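Local atomic coordinates of kinesin-like protein KAR3 (Saccharomyces cerevisiae, PDB entry 1F9V), a protein that probably acts as a microtubule motor, hydrolysing ATP in a kinesin motor domain to drive movement along microtubules. Residues G74-S79 with V86-Y91; P111-H116 with F221-S226; G275-A280 with Y304-D309. The protein carries 2 engineered substitutions. One frame throughout, in Å; residues are numbered along the deposited sequence.

Overall arrangement
All three contacts are buried and apolar across their segments, but contacts 1 and 2 pack neighbouring helices on the central mixed sheet, at strand 86-91 and strand 218-228, while contact 3 joins two other helices, 258-281 and 297-306. The centres of contacts 1 and 2 lie about 10 Å apart, and their helices also meet directly: Val77 packs on Thr113, and Gln78 NE2 and His116 NE2 form a probable hydrogen bond. Contact 3 reaches contact 1 where Leu306 packs on Cys87 and Phe89. It does not touch contact 2. All three are core packing of hydrocarbon, contact 1 nearest the centre of the chain; it alone adds a nucleotide, together with a serine hydroxyl bond.

Contact 1 of 3, residues G74-S79 with V86-Y91; sequences GQLVQS and VCIFAY. With ADP (adenosine-5'-diphosphate), chain D.
The carbonyl oxygen of Leu76 is gripped twice by Ser79, once by the backbone N and once by the hydroxyl, whose OG donates to Leu76 O over 2.8 Å. The donor lies almost in line with the carbonyl bond (167°). Ser79 OG has chi1 78°, between its own backbone N and carbonyl carbon, which turns it back onto the carbonyl of Leu76. Ser79 OG also rests against the strand, 3.5 Å from Val86 CG2. Beside this pair of bonds the packing is aliphatic. The CG of Leu76 meets Val86 CG1 at 3.9 Å, and the Leu76 and Ile88 side chains slide past each other in opposite directions, CD2 beside CG1. Val77 crosses Ile88 at about a right angle, CG1 against CD1.

Leu76 also serves an ADP distinct from the nucleotide at the P-loop. Its CB stands 3.5 Å from ADP N3 and its CD2 3.6 Å from ADP C2, while CD1 lies over C4 and C5, all on the same side of the adenine. Gln75 CB approaches the ribose at O4' (3.4 Å). Asn4, Arg6, Glu72 and Thr312 hydrogen-bond the same ligand. Cutting Leu76 back to an alanine removes CG and both methyls, which would probably leave Val86 CG1 and Ile88 CG1 without their partner and only CB against the base.

Helix 66-77 thus meets the central strand 86-91, which leads into the P-loop, through branched carbons. The chemistry implies that nonpolar packing of Leu76 both joins helix to sheet and supports the base of this second ADP.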
ATOM      1  N   GLY A  74      -0.166  -2.417  12.797  1.00 13.72           N
ATOM      2  CA  GLY A  74       0.872  -2.009  13.731  1.00 13.88           C
ATOM      3  C   GLY A  74       2.001  -3.012  13.906  1.00 14.35           C
ATOM      4  O   GLY A  74       3.174  -2.640  14.009  1.00 13.80           O
ATOM      5  N   GLN A  75       1.644  -4.292  13.939  1.00 15.20           N
ATOM      6  CA  GLN A  75       2.612  -5.367  14.120  1.00 16.99           C
ATOM      7  C   GLN A  75       3.587  -5.451  12.947  1.00 16.18           C
ATOM      8  O   GLN A  75       4.723  -5.894  13.100  1.00 17.07           O
ATOM      9  CB  GLN A  75       1.872  -6.702  14.295  1.00 19.66           C
ATOM     10  CG  GLN A  75       0.431  -6.534  14.775  1.00 23.85           C
ATOM     11  CD  GLN A  75      -0.138  -7.789  15.421  1.00 27.84           C
ATOM     12  OE1 GLN A  75       0.517  -8.830  15.479  1.00 29.91           O
ATOM     13  NE2 GLN A  75      -1.372  -7.690  15.913  1.00 29.99           N
ATOM     14  N   LEU A  76       3.142  -5.018  11.775  1.00 14.84           N
ATOM     15  CA  LEU A  76       3.994  -5.049  10.599  1.00 13.22           C
ATOM     16  C   LEU A  76       4.977  -3.877  10.600  1.00 12.44           C
ATOM     17  O   LEU A  76       6.188  -4.074  10.505  1.00 12.78           O
ATOM     18  CB  LEU A  76       3.143  -4.994   9.325  1.00 11.97           C
ATOM     19  CG  LEU A  76       3.865  -4.535   8.054  1.00 11.11           C
ATOM     20  CD1 LEU A  76       4.870  -5.591   7.631  1.00 10.41           C
ATOM     21  CD2 LEU A  76       2.852  -4.292   6.952  1.00 10.08           C
ATOM     22  N   VAL A  77       4.455  -2.660  10.722  1.00 12.31           N
ATOM     23  CA  VAL A  77       5.304  -1.474  10.685  1.00 12.94           C
ATOM     24  C   VAL A  77       6.343  -1.391  11.795  1.00 13.99           C
ATOM     25  O   VAL A  77       7.388  -0.770  11.612  1.00 13.77           O
ATOM     26  CB  VAL A  77       4.462  -0.170  10.664  1.00 13.60           C
ATOM     27  CG1 VAL A  77       3.519  -0.175   9.458  1.00 12.07           C
ATOM     28  CG2 VAL A  77       3.682  -0.024  11.955  1.00 13.51           C
ATOM     29  N   GLN A  78       6.084  -2.016  12.940  1.00 14.51           N
ATOM     30  CA  GLN A  78       7.065  -1.958  14.017  1.00 16.09           C
ATOM     31  C   GLN A  78       8.301  -2.799  13.700  1.00 16.34           C
ATOM     32  O   GLN A  78       9.362  -2.598  14.286  1.00 16.45           O
ATOM     33  CB  GLN A  78       6.442  -2.395  15.349  1.00 18.24           C
ATOM     34  CG  GLN A  78       6.192  -3.880  15.499  1.00 19.56           C
ATOM     35  CD  GLN A  78       5.367  -4.198  16.733  1.00 20.38           C
ATOM     36  OE1 GLN A  78       5.604  -5.196  17.408  1.00 22.55           O
ATOM     37  NE2 GLN A  78       4.393  -3.346  17.032  1.00 19.45           N
ATOM     38  N   SER A  79       8.172  -3.725  12.756  1.00 15.25           N
ATOM     39  CA  SER A  79       9.296  -4.569  12.374  1.00 15.06           C
ATOM     40  C   SER A  79      10.435  -3.717  11.799  1.00 14.62           C
ATOM     41  O   SER A  79      11.584  -4.154  11.753  1.00 13.67           O
ATOM     42  CB  SER A  79       8.846  -5.627  11.357  1.00 16.75           C
ATOM     43  OG  SER A  79       8.712  -5.073  10.060  1.00 21.01           O
ATOM     44  N   VAL A  86       9.728  -2.224   4.934  1.00  7.11           N
ATOM     45  CA  VAL A  86       8.302  -2.498   4.855  1.00  7.81           C
ATOM     46  C   VAL A  86       7.649  -1.733   3.722  1.00  6.88           C
ATOM     47  O   VAL A  86       7.961  -0.568   3.491  1.00  7.27           O
ATOM     48  CB  VAL A  86       7.611  -2.100   6.193  1.00  7.66           C
ATOM     49  CG1 VAL A  86       6.090  -2.078   6.029  1.00  9.47           C
ATOM     50  CG2 VAL A  86       8.032  -3.047   7.290  1.00  9.22           C
ATOM     51  N   CYS A  87       6.741  -2.402   3.013  1.00  8.10           N
ATOM     52  CA  CYS A  87       5.988  -1.771   1.934  1.00  7.22           C
ATOM     53  C   CYS A  87       4.507  -2.041   2.173  1.00  7.18           C
ATOM     54  O   CYS A  87       4.120  -3.167   2.485  1.00  7.70           O
ATOM     55  CB  CYS A  87       6.361  -2.348   0.561  1.00  6.96           C
ATOM     56  SG  CYS A  87       7.879  -1.703  -0.175  1.00  8.61           S
ATOM     57  N   ILE A  88       3.691  -1.000   2.048  1.00  7.84           N
ATOM     58  CA  ILE A  88       2.246  -1.143   2.178  1.00  8.05           C
ATOM     59  C   ILE A  88       1.664  -0.444   0.961  1.00  7.60           C
ATOM     60  O   ILE A  88       1.890   0.752   0.759  1.00  7.68           O
ATOM     61  CB  ILE A  88       1.700  -0.484   3.461  1.00  8.26           C
ATOM     62  CG1 ILE A  88       2.265  -1.206   4.691  1.00  8.41           C
ATOM     63  CG2 ILE A  88       0.168  -0.540   3.449  1.00  8.98           C
ATOM     64  CD1 ILE A  88       1.786  -0.651   6.029  1.00 10.68           C
ATOM     65  N   PHE A  89       0.934  -1.193   0.137  1.00  7.23           N
ATOM     66  CA  PHE A  89       0.337  -0.621  -1.065  1.00  8.07           C
ATOM     67  C   PHE A  89      -1.191  -0.601  -0.984  1.00  9.73           C
ATOM     68  O   PHE A  89      -1.813  -1.654  -0.835  1.00 11.31           O
ATOM     69  CB  PHE A  89       0.717  -1.432  -2.315  1.00  7.15           C
ATOM     70  CG  PHE A  89       2.196  -1.505  -2.591  1.00  7.25           C
ATOM     71  CD1 PHE A  89       2.820  -0.535  -3.366  1.00  7.90           C
ATOM     72  CD2 PHE A  89       2.949  -2.577  -2.122  1.00  7.55           C
ATOM     73  CE1 PHE A  89       4.181  -0.636  -3.677  1.00  9.24           C
ATOM     74  CE2 PHE A  89       4.310  -2.690  -2.424  1.00  8.17           C
ATOM     75  CZ  PHE A  89       4.926  -1.716  -3.205  1.00  8.86           C
ATOM     76  N   ALA A  90      -1.790   0.579  -1.078  1.00  7.55           N
ATOM     77  CA  ALA A  90      -3.248   0.678  -1.082  1.00  6.94           C
ATOM     78  C   ALA A  90      -3.626   0.646  -2.564  1.00  7.25           C
ATOM     79  O   ALA A  90      -3.224   1.525  -3.332  1.00  6.98           O
ATOM     80  CB  ALA A  90      -3.705   1.973  -0.441  1.00  7.68           C
ATOM     81  N   TYR A  91      -4.400  -0.369  -2.949  1.00  6.88           N
ATOM     82  CA  TYR A  91      -4.815  -0.602  -4.333  1.00  6.98           C
ATOM     83  C   TYR A  91      -6.333  -0.617  -4.454  1.00  7.46           C
ATOM     84  O   TYR A  91      -7.019  -1.133  -3.571  1.00  8.42           O
ATOM     85  CB  TYR A  91      -4.258  -1.959  -4.792  1.00  6.72           C
ATOM     86  CG  TYR A  91      -4.619  -2.379  -6.198  1.00  7.68           C
ATOM     87  CD1 TYR A  91      -3.696  -2.264  -7.238  1.00  7.12           C
ATOM     88  CD2 TYR A  91      -5.888  -2.899  -6.498  1.00 10.02           C
ATOM     89  CE1 TYR A  91      -4.017  -2.648  -8.538  1.00  8.11           C
ATOM     90  CE2 TYR A  91      -6.222  -3.289  -7.807  1.00 10.61           C
ATOM     91  CZ  TYR A  91      -5.280  -3.157  -8.817  1.00  9.72           C
ATOM     92  OH  TYR A  91      -5.586  -3.521 -10.106  1.00 10.36           O
TER
HETATM   93  PB  ADP D 998       2.649 -14.615  12.113  1.00 45.47           P
HETATM   94  O1B ADP D 998       3.005 -16.004  11.690  1.00 47.45           O
HETATM   95  O2B ADP D 998       2.188 -13.712  10.837  1.00 47.20           O
HETATM   96  O3B ADP D 998       1.590 -14.629  13.167  1.00 45.44           O
HETATM   97  PA  ADP D 998       4.981 -12.894  11.997  1.00 40.67           P
HETATM   98  O1A ADP D 998       6.285 -13.084  12.658  1.00 41.21           O
HETATM   99  O2A ADP D 998       5.044 -13.192  10.554  1.00 40.15           O
HETATM  100  O3A ADP D 998       3.924 -13.881  12.647  1.00 43.21           O
HETATM  101  O5' ADP D 998       4.360 -11.441  12.306  1.00 38.08           O
HETATM  102  C5' ADP D 998       3.194 -11.341  13.129  1.00 34.54           C
HETATM  103  C4' ADP D 998       2.317 -10.142  12.768  1.00 32.26           C
HETATM  104  O4' ADP D 998       3.025  -9.069  12.095  1.00 30.09           O
HETATM  105  C3' ADP D 998       1.144 -10.521  11.889  1.00 31.78           C
HETATM  106  O3' ADP D 998      -0.005 -10.960  12.631  1.00 34.33           O
HETATM  107  C2' ADP D 998       0.879  -9.285  11.067  1.00 29.61           C
HETATM  108  O2' ADP D 998      -0.083  -8.411  11.681  1.00 28.99           O
HETATM  109  C1' ADP D 998       2.271  -8.676  10.911  1.00 26.91           C
HETATM  110  N9  ADP D 998       2.923  -9.056   9.588  1.00 23.92           N
HETATM  111  C8  ADP D 998       3.993  -9.851   9.405  1.00 22.34           C
HETATM  112  N7  ADP D 998       4.274  -9.923   8.090  1.00 19.44           N
HETATM  113  C5  ADP D 998       3.405  -9.182   7.434  1.00 20.27           C
HETATM  114  C6  ADP D 998       3.169  -8.840   6.085  1.00 19.97           C
HETATM  115  N6  ADP D 998       3.957  -9.321   5.104  1.00 16.04           N
HETATM  116  N1  ADP D 998       2.123  -8.009   5.759  1.00 19.71           N
HETATM  117  C2  ADP D 998       1.301  -7.493   6.700  1.00 20.11           C
HETATM  118  N3  ADP D 998       1.520  -7.807   7.992  1.00 19.18           N
HETATM  119  C4  ADP D 998       2.531  -8.626   8.397  1.00 21.44           C

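Contact 2 of 3, residues P111-H116 with F221-S226; sequences PSTISH and FIIHLS
Ile114 carries its CG1 beside the backbone N and opposite the carbonyl carbon (chi1 -73°), and an extended chi2 of 166° then pushes CD1 out to Phe221, whose ring is swung to meet it with CG anti to the backbone N. This is helix-on-sheet packing in the P-loop NTPase fold of the kinesin motor domain: helix 109-124 lies against strand 218-228 of the central mixed sheet. The axes of these short segments run nearly parallel, 8° apart, at a closest approach of 11.2 Å, and side chains from both span the distance.

CD1 of Ile114 comes to 4.0 Å from Phe221 CE1 and stays close to CZ, approaching the ring obliquely, with the two side chains crossing at about a right angle. One bond back along the same branch, Ile114 CG1 meets CD1 of Ile223 at 4.2 Å. That same methyl of Ile223 also meets Thr113 CG2, at 4.3 Å, so one methyl touches two successive helix residues. The hydroxyl of Thr113 is occupied within its own helix, bonding through OG1 to Ile109 O, which leaves the methyl as its contribution to the strand. Strand 130-141 adds Phe137 against Phe221 and Val133 against Ile223. Within the strand itself, Ile223 CG1 lies in the plane of the Phe221 ring at its edge, 3.6 Å from CE1.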
ATOM      1  N   PRO A 111      -0.394   8.365   9.471  1.00 11.02           N
ATOM      2  CA  PRO A 111      -0.277   9.001  10.794  1.00 11.38           C
ATOM      3  C   PRO A 111      -0.199   7.976  11.927  1.00 11.09           C
ATOM      4  O   PRO A 111       0.536   8.167  12.895  1.00 11.85           O
ATOM      5  CB  PRO A 111      -1.524   9.881  10.899  1.00 12.60           C
ATOM      6  CG  PRO A 111      -2.423   9.448   9.810  1.00 12.71           C
ATOM      7  CD  PRO A 111      -1.601   8.790   8.750  1.00 10.51           C
ATOM      8  N   SER A 112      -0.944   6.878  11.802  1.00  9.77           N
ATOM      9  CA  SER A 112      -0.932   5.825  12.818  1.00 10.54           C
ATOM     10  C   SER A 112       0.445   5.170  12.931  1.00 10.41           C
ATOM     11  O   SER A 112       0.913   4.853  14.025  1.00 10.52           O
ATOM     12  CB  SER A 112      -1.964   4.735  12.480  1.00 10.39           C
ATOM     13  OG  SER A 112      -3.290   5.195  12.674  1.00 11.54           O
ATOM     14  N   THR A 113       1.075   4.949  11.780  1.00 10.87           N
ATOM     15  CA  THR A 113       2.392   4.325  11.727  1.00 10.52           C
ATOM     16  C   THR A 113       3.417   5.192  12.451  1.00  9.60           C
ATOM     17  O   THR A 113       4.215   4.694  13.239  1.00 11.26           O
ATOM     18  CB  THR A 113       2.832   4.105  10.252  1.00 10.52           C
ATOM     19  OG1 THR A 113       2.043   3.051   9.676  1.00  9.93           O
ATOM     20  CG2 THR A 113       4.305   3.721  10.172  1.00 10.08           C
ATOM     21  N   ILE A 114       3.373   6.491  12.193  1.00 10.51           N
ATOM     22  CA  ILE A 114       4.301   7.413  12.827  1.00 11.96           C
ATOM     23  C   ILE A 114       4.108   7.449  14.344  1.00 13.52           C
ATOM     24  O   ILE A 114       5.077   7.398  15.098  1.00 13.08           O
ATOM     25  CB  ILE A 114       4.154   8.816  12.219  1.00 12.94           C
ATOM     26  CG1 ILE A 114       4.773   8.803  10.816  1.00 16.09           C
ATOM     27  CG2 ILE A 114       4.847   9.856  13.096  1.00 12.50           C
ATOM     28  CD1 ILE A 114       4.432   9.986   9.970  1.00 20.06           C
ATOM     29  N   SER A 115       2.859   7.514  14.794  1.00 13.74           N
ATOM     30  CA  SER A 115       2.578   7.532  16.232  1.00 15.33           C
ATOM     31  C   SER A 115       3.025   6.235  16.898  1.00 14.43           C
ATOM     32  O   SER A 115       3.570   6.247  18.003  1.00 15.70           O
ATOM     33  CB  SER A 115       1.083   7.726  16.479  1.00 15.96           C
ATOM     34  OG  SER A 115       0.649   8.969  15.976  1.00 23.15           O
ATOM     35  N   HIS A 116       2.783   5.113  16.225  1.00 12.78           N
ATOM     36  CA  HIS A 116       3.154   3.809  16.751  1.00 11.75           C
ATOM     37  C   HIS A 116       4.670   3.672  16.859  1.00 12.98           C
ATOM     38  O   HIS A 116       5.188   3.147  17.844  1.00 13.21           O
ATOM     39  CB  HIS A 116       2.594   2.707  15.845  1.00 12.15           C
ATOM     40  CG  HIS A 116       2.731   1.326  16.405  1.00 13.29           C
ATOM     41  ND1 HIS A 116       2.300   0.986  17.671  1.00 12.29           N
ATOM     42  CD2 HIS A 116       3.236   0.192  15.864  1.00 11.90           C
ATOM     43  CE1 HIS A 116       2.533  -0.297  17.882  1.00 12.12           C
ATOM     44  NE2 HIS A 116       3.101  -0.802  16.801  1.00 14.04           N
ATOM     45  N   PHE A 221       4.938   7.693   0.688  1.00  9.70           N
ATOM     46  CA  PHE A 221       5.460   8.292   1.914  1.00  9.20           C
ATOM     47  C   PHE A 221       6.571   7.358   2.398  1.00  9.39           C
ATOM     48  O   PHE A 221       6.325   6.215   2.790  1.00  9.09           O
ATOM     49  CB  PHE A 221       4.343   8.410   2.960  1.00 10.62           C
ATOM     50  CG  PHE A 221       4.639   9.386   4.064  1.00 12.01           C
ATOM     51  CD1 PHE A 221       5.389   8.999   5.166  1.00 13.12           C
ATOM     52  CD2 PHE A 221       4.165  10.695   4.002  1.00 14.10           C
ATOM     53  CE1 PHE A 221       5.669   9.902   6.195  1.00 13.66           C
ATOM     54  CE2 PHE A 221       4.440  11.606   5.026  1.00 13.55           C
ATOM     55  CZ  PHE A 221       5.196  11.203   6.124  1.00 12.47           C
ATOM     56  N   ILE A 222       7.805   7.850   2.358  1.00  8.75           N
ATOM     57  CA  ILE A 222       8.956   7.051   2.756  1.00  8.86           C
ATOM     58  C   ILE A 222       9.480   7.474   4.114  1.00  8.58           C
ATOM     59  O   ILE A 222       9.724   8.656   4.352  1.00  9.84           O
ATOM     60  CB  ILE A 222      10.093   7.165   1.702  1.00 10.27           C
ATOM     61  CG1 ILE A 222       9.551   6.795   0.317  1.00 10.57           C
ATOM     62  CG2 ILE A 222      11.249   6.258   2.082  1.00  9.69           C
ATOM     63  CD1 ILE A 222      10.511   7.069  -0.837  1.00 12.48           C
ATOM     64  N   ILE A 223       9.647   6.497   4.996  1.00  7.98           N
ATOM     65  CA  ILE A 223      10.132   6.730   6.350  1.00 10.10           C
ATOM     66  C   ILE A 223      11.381   5.893   6.608  1.00 10.47           C
ATOM     67  O   ILE A 223      11.397   4.691   6.340  1.00 11.51           O
ATOM     68  CB  ILE A 223       9.073   6.317   7.399  1.00 10.39           C
ATOM     69  CG1 ILE A 223       7.828   7.199   7.262  1.00 11.76           C
ATOM     70  CG2 ILE A 223       9.669   6.396   8.801  1.00 10.99           C
ATOM     71  CD1 ILE A 223       6.555   6.552   7.785  1.00 13.26           C
ATOM     72  N   HIS A 224      12.426   6.530   7.129  1.00 10.32           N
ATOM     73  CA  HIS A 224      13.660   5.817   7.446  1.00 10.81           C
ATOM     74  C   HIS A 224      13.852   5.821   8.960  1.00 11.51           C
ATOM     75  O   HIS A 224      13.759   6.867   9.603  1.00 12.21           O
ATOM     76  CB  HIS A 224      14.849   6.490   6.756  1.00 10.97           C
ATOM     77  CG  HIS A 224      14.627   6.752   5.299  1.00 10.31           C
ATOM     78  ND1 HIS A 224      14.691   5.758   4.347  1.00 11.93           N
ATOM     79  CD2 HIS A 224      14.326   7.892   4.635  1.00 11.25           C
ATOM     80  CE1 HIS A 224      14.442   6.274   3.157  1.00 11.77           C
ATOM     81  NE2 HIS A 224      14.217   7.566   3.303  1.00 13.04           N
ATOM     82  N   LEU A 225      14.088   4.644   9.528  1.00 12.72           N
ATOM     83  CA  LEU A 225      14.297   4.520  10.965  1.00 13.76           C
ATOM     84  C   LEU A 225      15.737   4.123  11.201  1.00 15.23           C
ATOM     85  O   LEU A 225      16.117   2.983  10.923  1.00 14.31           O
ATOM     86  CB  LEU A 225      13.400   3.436  11.567  1.00 15.39           C
ATOM     87  CG  LEU A 225      11.885   3.539  11.420  1.00 17.51           C
ATOM     88  CD1 LEU A 225      11.246   2.466  12.291  1.00 17.35           C
ATOM     89  CD2 LEU A 225      11.403   4.924  11.826  1.00 18.02           C
ATOM     90  N   SER A 226      16.531   5.056  11.719  1.00 17.00           N
ATOM     91  CA  SER A 226      17.937   4.787  11.996  1.00 19.23           C
ATOM     92  C   SER A 226      18.199   4.710  13.498  1.00 19.81           C
ATOM     93  O   SER A 226      18.129   5.717  14.207  1.00 19.63           O
ATOM     94  CB  SER A 226      18.816   5.867  11.366  1.00 18.82           C
ATOM     95  OG  SER A 226      20.177   5.495  11.476  1.00 22.72           O
TER

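Contact 3 of 3, residues G275-A280 with Y304-D309; sequences GDVIHA and YSLTGD
Leu306 divides its two methyls between neighbouring residues of the facing helix: CD2 meets Ile278 CD1 at 3.8 Å, and CD1 reaches Val277 CG1 at the looser distance of 4.4 Å. Its conformation makes this possible. CG stands opposite the carbonyl carbon (chi1 -73°), and with chi2 at 172° the CD1 branch continues the extended line from CA while CD2 splays off to one side. Ile278 is built differently. Its CG1 also lies opposite its carbonyl carbon, but chi2 is -58°, so CD1 folds back beside CA instead of stretching out. Although CB of Ile278 does not aim at Leu306, this bend carries the terminal methyl closer, and the two side chains cross at about a right angle. Val277, by contrast, points its CB toward the other segment and needs no bend to offer CG1.

By family resemblance, helix 258-281, which follows the switch II sequence, corresponds to the relay helix of kinesins, and helix 297-306 to the one after it; both belong to the region that in kinesins faces the microtubule. The contact joins the C-terminal parts of the two. Ile278 CA and Leu306 CA are 8.1 Å apart, the nearest pair, and the methyl contacts span this distance.

Neighbouring elements also hold these helices. Asp276 OD1 forms a salt bridge with Lys337 of helix 325-338, and the backbone O of Lys337 is hydrogen-bonded with His279 ND1. Ile278 packs on Met314, and Leu306 on Thr312, both of strand 311-318.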
ATOM      1  N   GLY A 275       1.834  -5.847 -10.039  1.00  7.15           N
ATOM      2  CA  GLY A 275       1.217  -7.136  -9.787  1.00  7.73           C
ATOM      3  C   GLY A 275       2.135  -8.277 -10.182  1.00  8.67           C
ATOM      4  O   GLY A 275       2.258  -9.271  -9.457  1.00  8.23           O
ATOM      5  N   ASP A 276       2.786  -8.139 -11.335  1.00  9.05           N
ATOM      6  CA  ASP A 276       3.693  -9.172 -11.813  1.00  9.45           C
ATOM      7  C   ASP A 276       4.870  -9.356 -10.860  1.00  7.70           C
ATOM      8  O   ASP A 276       5.273 -10.482 -10.564  1.00  8.39           O
ATOM      9  CB  ASP A 276       4.216  -8.822 -13.207  1.00 10.38           C
ATOM     10  CG  ASP A 276       3.169  -9.001 -14.285  1.00 12.14           C
ATOM     11  OD1 ASP A 276       2.228  -9.794 -14.084  1.00 14.90           O
ATOM     12  OD2 ASP A 276       3.289  -8.347 -15.337  1.00 15.48           O
ATOM     13  N   VAL A 277       5.420  -8.248 -10.382  1.00  7.13           N
ATOM     14  CA  VAL A 277       6.557  -8.299  -9.467  1.00  7.76           C
ATOM     15  C   VAL A 277       6.180  -8.954  -8.133  1.00  7.22           C
ATOM     16  O   VAL A 277       6.864  -9.863  -7.667  1.00  8.55           O
ATOM     17  CB  VAL A 277       7.132  -6.867  -9.222  1.00  8.16           C
ATOM     18  CG1 VAL A 277       8.081  -6.860  -8.033  1.00  8.06           C
ATOM     19  CG2 VAL A 277       7.864  -6.388 -10.471  1.00  8.61           C
ATOM     20  N   ILE A 278       5.089  -8.502  -7.518  1.00  7.82           N
ATOM     21  CA  ILE A 278       4.669  -9.072  -6.235  1.00  6.34           C
ATOM     22  C   ILE A 278       4.303 -10.547  -6.388  1.00  7.38           C
ATOM     23  O   ILE A 278       4.638 -11.368  -5.535  1.00  8.72           O
ATOM     24  CB  ILE A 278       3.460  -8.305  -5.633  1.00  8.29           C
ATOM     25  CG1 ILE A 278       3.788  -6.811  -5.491  1.00  9.62           C
ATOM     26  CG2 ILE A 278       3.099  -8.891  -4.268  1.00  8.50           C
ATOM     27  CD1 ILE A 278       4.991  -6.513  -4.642  1.00 10.74           C
ATOM     28  N   HIS A 279       3.626 -10.894  -7.478  1.00  8.54           N
ATOM     29  CA  HIS A 279       3.257 -12.287  -7.693  1.00  9.28           C
ATOM     30  C   HIS A 279       4.519 -13.150  -7.793  1.00 10.09           C
ATOM     31  O   HIS A 279       4.611 -14.213  -7.178  1.00 10.33           O
ATOM     32  CB  HIS A 279       2.428 -12.438  -8.975  1.00 10.41           C
ATOM     33  CG  HIS A 279       2.138 -13.864  -9.338  1.00 11.24           C
ATOM     34  ND1 HIS A 279       1.043 -14.546  -8.854  1.00 12.96           N
ATOM     35  CD2 HIS A 279       2.819 -14.742 -10.110  1.00 11.25           C
ATOM     36  CE1 HIS A 279       1.062 -15.785  -9.313  1.00 13.61           C
ATOM     37  NE2 HIS A 279       2.128 -15.931 -10.077  1.00 13.83           N
ATOM     38  N   ALA A 280       5.492 -12.687  -8.567  1.00  9.60           N
ATOM     39  CA  ALA A 280       6.725 -13.436  -8.736  1.00 11.31           C
ATOM     40  C   ALA A 280       7.464 -13.594  -7.408  1.00  9.80           C
ATOM     41  O   ALA A 280       7.985 -14.667  -7.105  1.00 10.44           O
ATOM     42  CB  ALA A 280       7.620 -12.742  -9.766  1.00 11.53           C
ATOM     43  N   TYR A 304      14.756  -2.691  -3.245  1.00  9.31           N
ATOM     44  CA  TYR A 304      15.407  -3.149  -2.018  1.00  9.90           C
ATOM     45  C   TYR A 304      14.427  -3.334  -0.849  1.00  9.21           C
ATOM     46  O   TYR A 304      14.734  -4.033   0.119  1.00  9.62           O
ATOM     47  CB  TYR A 304      16.518  -2.176  -1.603  1.00 12.28           C
ATOM     48  CG  TYR A 304      17.739  -2.214  -2.494  1.00 15.09           C
ATOM     49  CD1 TYR A 304      18.152  -3.404  -3.099  1.00 16.60           C
ATOM     50  CD2 TYR A 304      18.485  -1.058  -2.732  1.00 15.30           C
ATOM     51  CE1 TYR A 304      19.284  -3.441  -3.922  1.00 18.86           C
ATOM     52  CE2 TYR A 304      19.617  -1.082  -3.549  1.00 19.05           C
ATOM     53  CZ  TYR A 304      20.011  -2.276  -4.142  1.00 18.99           C
ATOM     54  OH  TYR A 304      21.130  -2.305  -4.944  1.00 20.78           O
ATOM     55  N   SER A 305      13.260  -2.700  -0.938  1.00  8.95           N
ATOM     56  CA  SER A 305      12.250  -2.812   0.111  1.00  9.82           C
ATOM     57  C   SER A 305      11.241  -3.902  -0.250  1.00 11.35           C
ATOM     58  O   SER A 305      10.292  -4.157   0.494  1.00 10.69           O
ATOM     59  CB  SER A 305      11.528  -1.473   0.308  1.00  9.25           C
ATOM     60  OG  SER A 305      12.312  -0.576   1.083  1.00  8.44           O
ATOM     61  N   LEU A 306      11.460  -4.548  -1.392  1.00 10.30           N
ATOM     62  CA  LEU A 306      10.579  -5.611  -1.862  1.00 10.69           C
ATOM     63  C   LEU A 306      11.297  -6.953  -1.842  1.00 11.11           C
ATOM     64  O   LEU A 306      10.676  -8.000  -1.968  1.00 12.64           O
ATOM     65  CB  LEU A 306      10.113  -5.311  -3.288  1.00 10.07           C
ATOM     66  CG  LEU A 306       9.089  -4.185  -3.455  1.00  9.95           C
ATOM     67  CD1 LEU A 306       8.877  -3.876  -4.925  1.00  9.40           C
ATOM     68  CD2 LEU A 306       7.773  -4.605  -2.810  1.00 10.64           C
ATOM     69  N   THR A 307      12.611  -6.917  -1.679  1.00 11.81           N
ATOM     70  CA  THR A 307      13.403  -8.134  -1.674  1.00 13.12           C
ATOM     71  C   THR A 307      14.049  -8.395  -0.329  1.00 14.58           C
ATOM     72  O   THR A 307      13.895  -7.614   0.606  1.00 16.26           O
ATOM     73  CB  THR A 307      14.493  -8.075  -2.756  1.00 13.37           C
ATOM     74  OG1 THR A 307      15.252  -6.868  -2.610  1.00 13.07           O
ATOM     75  CG2 THR A 307      13.857  -8.099  -4.141  1.00 13.33           C
ATOM     76  N   GLY A 308      14.783  -9.497  -0.232  1.00 15.96           N
ATOM     77  CA  GLY A 308      15.424  -9.835   1.023  1.00 16.90           C
ATOM     78  C   GLY A 308      14.373 -10.326   2.005  1.00 18.40           C
ATOM     79  O   GLY A 308      13.490 -11.113   1.648  1.00 20.97           O
ATOM     80  N   ASP A 309      14.459  -9.867   3.245  1.00 18.61           N
ATOM     81  CA  ASP A 309      13.492 -10.272   4.260  1.00 18.91           C
ATOM     82  C   ASP A 309      12.466  -9.160   4.440  1.00 16.97           C
ATOM     83  O   ASP A 309      11.762  -9.107   5.449  1.00 17.61           O
ATOM     84  CB  ASP A 309      14.199 -10.546   5.586  1.00 20.32           C
ATOM     85  CG  ASP A 309      15.299  -9.548   5.870  1.00 23.27           C
ATOM     86  OD1 ASP A 309      16.248  -9.911   6.598  1.00 24.65           O
ATOM     87  OD2 ASP A 309      15.215  -8.406   5.361  1.00 24.16           O
TER